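Local coordinates for protein putative acetyltransferase Sthe_0691 (Sphaerobacter thermophilus, PDB 3SHP) that probably transfers an acetyl group from acetyl-CoA to a substrate that is not known, as a putative acetyltransferase, at residues 58-63 with 78-83. Sequence-based numbering, arbitrary orientation.
Sequences RWHLLA and IEFGKQ. With SRT (S,R meso-tartaric acid), chain C.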
loop_
_atom_site.group_PDB
_atom_site.type_symbol
_atom_site.label_atom_id
_atom_site.label_comp_id
_atom_site.label_asym_id
_atom_site.label_seq_id
_atom_site.Cartn_x
_atom_site.Cartn_y
_atom_site.Cartn_z
ATOM N N ARG A 58 -25.460 15.528 13.128
ATOM C CA ARG A 58 -25.958 15.774 11.777
ATOM C C ARG A 58 -24.830 16.347 10.915
ATOM O O ARG A 58 -24.251 17.369 11.255
ATOM C CB ARG A 58 -27.201 16.691 11.778
ATOM C CG ARG A 58 -28.494 16.063 12.401
ATOM C CD ARG A 58 -28.973 14.801 11.614
ATOM N NE ARG A 58 -30.171 14.162 12.175
ATOM C CZ ARG A 58 -30.175 13.045 12.923
ATOM N NH1 ARG A 58 -29.040 12.395 13.239
ATOM N NH2 ARG A 58 -31.333 12.567 13.366
ATOM N N TRP A 59 -24.524 15.661 9.819
ATOM C CA TRP A 59 -23.482 16.083 8.898
ATOM C C TRP A 59 -24.089 16.675 7.648
ATOM O O TRP A 59 -25.121 16.204 7.140
ATOM C CB TRP A 59 -22.608 14.916 8.475
ATOM C CG TRP A 59 -21.780 14.301 9.551
ATOM C CD1 TRP A 59 -22.222 13.520 10.601
ATOM C CD2 TRP A 59 -20.357 14.334 9.648
ATOM N NE1 TRP A 59 -21.149 13.094 11.350
ATOM C CE2 TRP A 59 -19.996 13.573 10.783
ATOM C CE3 TRP A 59 -19.354 14.947 8.902
ATOM C CZ2 TRP A 59 -18.670 13.411 11.175
ATOM C CZ3 TRP A 59 -18.038 14.786 9.291
ATOM C CH2 TRP A 59 -17.708 14.020 10.414
ATOM N N HIS A 60 -23.439 17.705 7.135
ATOM C CA HIS A 60 -23.923 18.355 5.929
ATOM C C HIS A 60 -22.778 18.711 5.030
ATOM O O HIS A 60 -21.626 18.837 5.479
ATOM C CB HIS A 60 -24.757 19.582 6.292
ATOM C CG HIS A 60 -25.988 19.235 7.070
ATOM N ND1 HIS A 60 -27.108 18.685 6.482
ATOM C CD2 HIS A 60 -26.253 19.301 8.403
ATOM C CE1 HIS A 60 -28.023 18.450 7.414
ATOM N NE2 HIS A 60 -27.529 18.819 8.589
ATOM N N LEU A 61 -23.102 18.846 3.756
ATOM C CA LEU A 61 -22.140 19.263 2.767
ATOM C C LEU A 61 -22.698 20.397 1.933
ATOM O O LEU A 61 -23.777 20.257 1.361
ATOM C CB LEU A 61 -21.866 18.099 1.841
ATOM C CG LEU A 61 -20.725 17.189 2.199
ATOM C CD1 LEU A 61 -20.726 16.035 1.160
ATOM C CD2 LEU A 61 -19.424 17.969 2.190
ATOM N N LEU A 62 -21.953 21.499 1.860
ATOM C CA LEU A 62 -22.295 22.603 1.009
ATOM C C LEU A 62 -21.290 22.658 -0.137
ATOM O O LEU A 62 -20.076 22.556 0.094
ATOM C CB LEU A 62 -22.263 23.916 1.795
ATOM C CG LEU A 62 -23.238 24.073 2.977
ATOM C CD1 LEU A 62 -23.058 25.428 3.626
ATOM C CD2 LEU A 62 -24.703 23.896 2.525
ATOM N N ALA A 63 -21.784 22.792 -1.363
ATOM C CA ALA A 63 -20.923 23.055 -2.494
ATOM C C ALA A 63 -20.569 24.521 -2.528
ATOM O O ALA A 63 -21.418 25.388 -2.251
ATOM C CB ALA A 63 -21.638 22.690 -3.771
ATOM N N ILE A 78 -19.694 20.291 7.151
ATOM C CA ILE A 78 -20.133 20.743 8.439
ATOM C C ILE A 78 -20.632 19.569 9.281
ATOM O O ILE A 78 -21.369 18.707 8.780
ATOM C CB ILE A 78 -21.287 21.772 8.305
ATOM C CG1 ILE A 78 -20.881 22.945 7.390
ATOM C CG2 ILE A 78 -21.701 22.272 9.688
ATOM C CD1 ILE A 78 -22.081 23.791 6.924
ATOM N N GLU A 79 -20.265 19.562 10.565
ATOM C CA GLU A 79 -20.758 18.543 11.498
ATOM C C GLU A 79 -21.422 19.227 12.699
ATOM O O GLU A 79 -20.769 19.978 13.427
ATOM C CB GLU A 79 -19.601 17.607 11.921
ATOM C CG GLU A 79 -19.925 16.674 13.076
ATOM C CD GLU A 79 -18.707 16.272 13.921
ATOM O OE1 GLU A 79 -17.615 16.896 13.809
ATOM O OE2 GLU A 79 -18.864 15.322 14.719
ATOM N N PHE A 80 -22.719 19.014 12.875
ATOM C CA PHE A 80 -23.409 19.562 14.040
ATOM C C PHE A 80 -23.407 18.550 15.166
ATOM O O PHE A 80 -23.586 17.342 14.934
ATOM C CB PHE A 80 -24.872 19.956 13.752
ATOM C CG PHE A 80 -25.021 21.132 12.829
ATOM C CD1 PHE A 80 -25.522 20.956 11.542
ATOM C CD2 PHE A 80 -24.658 22.410 13.238
ATOM C CE1 PHE A 80 -25.654 22.026 10.672
ATOM C CE2 PHE A 80 -24.786 23.507 12.362
ATOM C CZ PHE A 80 -25.283 23.308 11.078
ATOM N N GLY A 81 -23.194 19.040 16.377
ATOM C CA GLY A 81 -23.548 18.287 17.567
ATOM C C GLY A 81 -24.801 18.928 18.164
ATOM O O GLY A 81 -25.564 19.593 17.469
ATOM N N LYS A 82 -25.016 18.769 19.460
ATOM C CA LYS A 82 -26.196 19.368 20.069
ATOM C C LYS A 82 -26.156 20.892 20.021
ATOM O O LYS A 82 -27.105 21.521 19.563
ATOM C CB LYS A 82 -26.384 18.870 21.500
ATOM C CG LYS A 82 -27.674 19.324 22.153
ATOM C CD LYS A 82 -27.900 18.583 23.467
ATOM C CE LYS A 82 -26.748 18.799 24.483
ATOM N NZ LYS A 82 -26.720 17.791 25.628
ATOM N N GLN A 83 -25.064 21.480 20.487
ATOM C CA GLN A 83 -24.939 22.921 20.505
ATOM C C GLN A 83 -23.682 23.412 19.796
ATOM O O GLN A 83 -23.220 24.528 20.055
ATOM C CB GLN A 83 -24.946 23.373 21.956
ATOM C CG GLN A 83 -26.377 23.568 22.473
ATOM C CD GLN A 83 -26.529 23.271 23.934
ATOM O OE1 GLN A 83 -25.681 22.618 24.558
ATOM N NE2 GLN A 83 -27.635 23.725 24.499
HETATM O O1 SRT C . -25.606 11.075 8.708
HETATM O O11 SRT C . -26.116 13.189 8.802
HETATM C C1 SRT C . -25.652 12.204 8.164
HETATM C C2 SRT C . -25.119 12.340 6.734
HETATM O O2 SRT C . -24.815 13.702 6.380
HETATM C C3 SRT C . -26.081 11.851 5.646
HETATM O O3 SRT C . -27.104 11.018 6.197
HETATM C C4 SRT C . -25.339 11.146 4.525
HETATM O O4 SRT C . -24.731 10.065 4.746
HETATM O O41 SRT C . -25.363 11.663 3.383
#
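Arg58 and Phe80 form an antiparallel hydrogen-bonded pair, as do His60 and Ile78; Trp59 and Glu79 between them are a non-hydrogen-bonded pair. The axes of 58-63 and 78-80 approach to 4.7 Å, with 159° between their directions. Phe80 N to Arg58 O is 2.8 Å and nearly straight, while Arg58 N reaches Phe80 O at 3.2 Å. On one side of the sheet, the Glu79 chain lies over one face of the Trp59 indole. Glu79 CB sits 4.0 Å from the centroid of the six-membered ring of Trp59, a CH-pi contact. With CG set opposite the backbone N (chi1 169°), the chain runs on over the ring; the carboxylate ends 18° from the indole plane. Glu79 OE1 forms a salt bridge with Arg149 of a neighbouring subunit. Without the indole, as with an alanine here, Glu79 CB and CG are likely to lose their flat cover. On the other face, His60 CD2 meets the Phe80 ring edge, 3.6 Å from Phe80 CE1. Beside them, Leu62 CD1 touches Ile78 CD1, against Trp112 of helix 98-116. Facing away from 78-80, Trp59 N donates to tartaric acid O11 (3.1 Å) and Trp59 O accepts from its hydroxyl O2 (2.6 Å). This beta hairpin, consistent with a GNAT-type acetyltransferase fold, thus carries part of the tartrate pocket.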